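Local coordinates for protein purine nucleoside phosphorylase (PDB 5KO5) that probably catalyses the reversible phosphorolysis of purine nucleosides, as other purine nucleoside phosphorylases do, and here holds cytosine in its ligand pocket, at residues L177-E182 with K278-R283. Sequence-based numbering, arbitrary orientation.
Sequences LKIAQE and KEIITR
Ile179 reaches from its helix to the Glu279–Arg283 turn of the partner helix, and its branches beyond CB spread over Glu279, Ile280 and Arg283, with Glu279 CG near more than one of them. Ile179 CG2 rests on the aliphatic part of Glu279, 3.6 Å from its CG. The other branch, Ile179 CG1, lies anti to the carbonyl carbon (chi1 -69°) and passes over one face of the Arg283 guanidinium, 3.8 Å from NH1. At the tip, Ile179 CD1 sits against the backbone of Ile280, 3.7 Å from its CA, and equally near the CG1 of that residue. The contact joins the C-terminal ends of helices 170-182 and 259-283, which flank the mixed beta-sheet of the phosphorylase superfamily fold: Leu177 and Ala180 touch Val189 of strand 189-196, Lys278 and Ile281 touch Val75 of strand 69-75. The axes of segments 177-182 and 278-283 approach to 10.2 Å with 121° between their N-to-C directions. Outside the apolar patch, Arg283 bends at chi2 and chi3 to bring its guanidinium to Glu182, whose chain is extended beyond CG. The grip is end-on and two-pronged: Arg283 NH1 donates almost straight to the syn lone pair of Glu182 OE1 at 2.9 Å, while Arg283 NH2 meets Glu182 OE2 at 3.0 Å, tilted somewhat from both planes. Carboxylate and guanidinium are thus nearly coplanar. Arg283 NH1 also bonds, within its own helix, to the anti lone pair of Glu279 OE2 at 3.2 Å, so one nitrogen bridges two carboxylates, whose mutual repulsion it probably offsets.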
ATOM      1  N   LEU A 177      27.523  -5.007  17.889  1.00 22.43           N
ATOM      2  CA  LEU A 177      27.928  -3.884  18.727  1.00 22.77           C
ATOM      3  C   LEU A 177      29.228  -4.184  19.456  1.00 24.07           C
ATOM      4  O   LEU A 177      30.103  -3.316  19.552  1.00 24.71           O
ATOM      5  CB  LEU A 177      26.828  -3.531  19.731  1.00 23.11           C
ATOM      6  CG  LEU A 177      27.181  -2.369  20.671  1.00 27.83           C
ATOM      7  CD1 LEU A 177      27.397  -1.084  19.870  1.00 29.13           C
ATOM      8  CD2 LEU A 177      26.130  -2.166  21.763  1.00 28.80           C
ATOM      9  N   LYS A 178      29.376  -5.410  19.969  1.00 23.46           N
ATOM     10  CA  LYS A 178      30.585  -5.766  20.705  1.00 24.05           C
ATOM     11  C   LYS A 178      31.826  -5.609  19.837  1.00 26.92           C
ATOM     12  O   LYS A 178      32.855  -5.099  20.296  1.00 29.99           O
ATOM     13  CB  LYS A 178      30.479  -7.203  21.220  1.00 25.13           C
ATOM     14  CG  LYS A 178      31.697  -7.659  22.005  1.00 30.33           C
ATOM     15  CD  LYS A 178      31.437  -7.576  23.491  1.00 51.66           C
ATOM     16  CE  LYS A 178      30.566  -8.727  23.956  1.00 59.04           C
ATOM     17  NZ  LYS A 178      30.244  -8.621  25.406  1.00 62.32           N
ATOM     18  N   ILE A 179      31.745  -6.040  18.577  1.00 25.03           N
ATOM     19  CA  ILE A 179      32.885  -5.921  17.674  1.00 26.17           C
ATOM     20  C   ILE A 179      33.186  -4.457  17.369  1.00 23.22           C
ATOM     21  O   ILE A 179      34.352  -4.062  17.251  1.00 26.94           O
ATOM     22  CB  ILE A 179      32.644  -6.759  16.404  1.00 24.55           C
ATOM     23  CG1 ILE A 179      32.673  -8.250  16.757  1.00 26.38           C
ATOM     24  CG2 ILE A 179      33.685  -6.437  15.336  1.00 25.26           C
ATOM     25  CD1 ILE A 179      32.099  -9.149  15.686  1.00 26.30           C
ATOM     26  N   ALA A 180      32.146  -3.626  17.249  1.00 25.09           N
ATOM     27  CA  ALA A 180      32.377  -2.198  17.051  1.00 23.09           C
ATOM     28  C   ALA A 180      33.100  -1.590  18.246  1.00 24.66           C
ATOM     29  O   ALA A 180      33.994  -0.753  18.079  1.00 26.23           O
ATOM     30  CB  ALA A 180      31.055  -1.476  16.806  1.00 22.17           C
ATOM     31  N   GLN A 181      32.732  -2.009  19.461  1.00 25.97           N
ATOM     32  CA  GLN A 181      33.407  -1.509  20.655  1.00 26.35           C
ATOM     33  C   GLN A 181      34.865  -1.945  20.681  1.00 27.84           C
ATOM     34  O   GLN A 181      35.750  -1.160  21.049  1.00 31.22           O
ATOM     35  CB  GLN A 181      32.680  -2.002  21.905  1.00 27.44           C
ATOM     36  CG  GLN A 181      31.244  -1.510  22.017  1.00 28.72           C
ATOM     37  CD  GLN A 181      30.452  -2.256  23.072  1.00 32.42           C
ATOM     38  OE1 GLN A 181      30.836  -3.351  23.495  1.00 31.11           O
ATOM     39  NE2 GLN A 181      29.345  -1.668  23.507  1.00 33.38           N
ATOM     40  N   GLU A 182      35.134  -3.196  20.299  1.00 27.54           N
ATOM     41  CA  GLU A 182      36.503  -3.703  20.316  1.00 29.72           C
ATOM     42  C   GLU A 182      37.400  -2.927  19.361  1.00 35.21           C
ATOM     43  O   GLU A 182      38.609  -2.806  19.601  1.00 36.02           O
ATOM     44  CB  GLU A 182      36.504  -5.189  19.959  1.00 30.83           C
ATOM     45  CG  GLU A 182      35.849  -6.076  21.011  1.00 32.76           C
ATOM     46  CD  GLU A 182      35.585  -7.483  20.508  1.00 35.63           C
ATOM     47  OE1 GLU A 182      35.747  -7.723  19.293  1.00 36.88           O
ATOM     48  OE2 GLU A 182      35.215  -8.350  21.327  1.00 36.74           O
ATOM     49  N   LYS A 278      33.260  -9.075   8.162  1.00 21.10           N
ATOM     50  CA  LYS A 278      34.175 -10.213   8.191  1.00 22.03           C
ATOM     51  C   LYS A 278      34.365 -10.716   9.618  1.00 20.81           C
ATOM     52  O   LYS A 278      34.310 -11.923   9.870  1.00 22.43           O
ATOM     53  CB  LYS A 278      35.510  -9.836   7.542  1.00 24.12           C
ATOM     54  CG  LYS A 278      36.537 -10.955   7.470  1.00 27.83           C
ATOM     55  CD  LYS A 278      37.800 -10.464   6.753  1.00 30.03           C
ATOM     56  CE  LYS A 278      38.891 -11.513   6.734  1.00 40.25           C
ATOM     57  NZ  LYS A 278      40.117 -10.999   6.053  1.00 45.55           N
ATOM     58  N   GLU A 279      34.549  -9.799  10.570  1.00 20.72           N
ATOM     59  CA  GLU A 279      34.727 -10.210  11.960  1.00 22.61           C
ATOM     60  C   GLU A 279      33.443 -10.796  12.539  1.00 22.84           C
ATOM     61  O   GLU A 279      33.491 -11.767  13.301  1.00 25.72           O
ATOM     62  CB  GLU A 279      35.242  -9.043  12.806  1.00 26.12           C
ATOM     63  CG  GLU A 279      35.494  -9.398  14.274  1.00 25.86           C
ATOM     64  CD  GLU A 279      36.680 -10.322  14.486  1.00 36.15           C
ATOM     65  OE1 GLU A 279      37.409 -10.614  13.514  1.00 36.86           O
ATOM     66  OE2 GLU A 279      36.880 -10.760  15.639  1.00 45.24           O
ATOM     67  N   ILE A 280      32.285 -10.227  12.193  1.00 20.63           N
ATOM     68  CA  ILE A 280      31.018 -10.822  12.619  1.00 22.12           C
ATOM     69  C   ILE A 280      30.938 -12.270  12.152  1.00 24.62           C
ATOM     70  O   ILE A 280      30.604 -13.175  12.925  1.00 25.40           O
ATOM     71  CB  ILE A 280      29.823  -9.989  12.122  1.00 21.01           C
ATOM     72  CG1 ILE A 280      29.767  -8.640  12.847  1.00 22.04           C
ATOM     73  CG2 ILE A 280      28.514 -10.767  12.320  1.00 23.05           C
ATOM     74  CD1 ILE A 280      28.810  -7.641  12.207  1.00 21.69           C
ATOM     75  N   ILE A 281      31.279 -12.511  10.882  1.00 24.60           N
ATOM     76  CA  ILE A 281      31.245 -13.862  10.328  1.00 24.45           C
ATOM     77  C   ILE A 281      32.163 -14.801  11.111  1.00 25.03           C
ATOM     78  O   ILE A 281      31.762 -15.905  11.501  1.00 29.17           O
ATOM     79  CB  ILE A 281      31.572 -13.833   8.822  1.00 24.57           C
ATOM     80  CG1 ILE A 281      30.438 -13.150   8.053  1.00 25.71           C
ATOM     81  CG2 ILE A 281      31.809 -15.242   8.289  1.00 26.90           C
ATOM     82  CD1 ILE A 281      30.771 -12.831   6.603  1.00 24.69           C
ATOM     83  N   THR A 282      33.407 -14.374  11.365  1.00 26.82           N
ATOM     84  CA  THR A 282      34.337 -15.231  12.103  1.00 31.48           C
ATOM     85  C   THR A 282      33.856 -15.507  13.521  1.00 30.57           C
ATOM     86  O   THR A 282      34.185 -16.553  14.096  1.00 33.69           O
ATOM     87  CB  THR A 282      35.737 -14.615  12.167  1.00 36.34           C
ATOM     88  OG1 THR A 282      35.767 -13.591  13.169  1.00 44.78           O
ATOM     89  CG2 THR A 282      36.133 -14.023  10.845  1.00 29.51           C
ATOM     90  N   ARG A 283      33.083 -14.590  14.102  1.00 30.20           N
ATOM     91  CA  ARG A 283      32.671 -14.696  15.496  1.00 28.87           C
ATOM     92  C   ARG A 283      31.309 -15.358  15.681  1.00 29.22           C
ATOM     93  O   ARG A 283      30.934 -15.658  16.820  1.00 30.92           O
ATOM     94  CB  ARG A 283      32.684 -13.311  16.152  1.00 27.77           C
ATOM     95  CG  ARG A 283      34.069 -12.667  16.204  1.00 28.19           C
ATOM     96  CD  ARG A 283      34.803 -13.008  17.492  1.00 32.40           C
ATOM     97  NE  ARG A 283      34.174 -12.379  18.647  1.00 35.37           N
ATOM     98  CZ  ARG A 283      34.437 -11.143  19.057  1.00 33.22           C
ATOM     99  NH1 ARG A 283      35.325 -10.402  18.406  1.00 31.75           N
ATOM    100  NH2 ARG A 283      33.814 -10.649  20.115  1.00 31.34           N
TER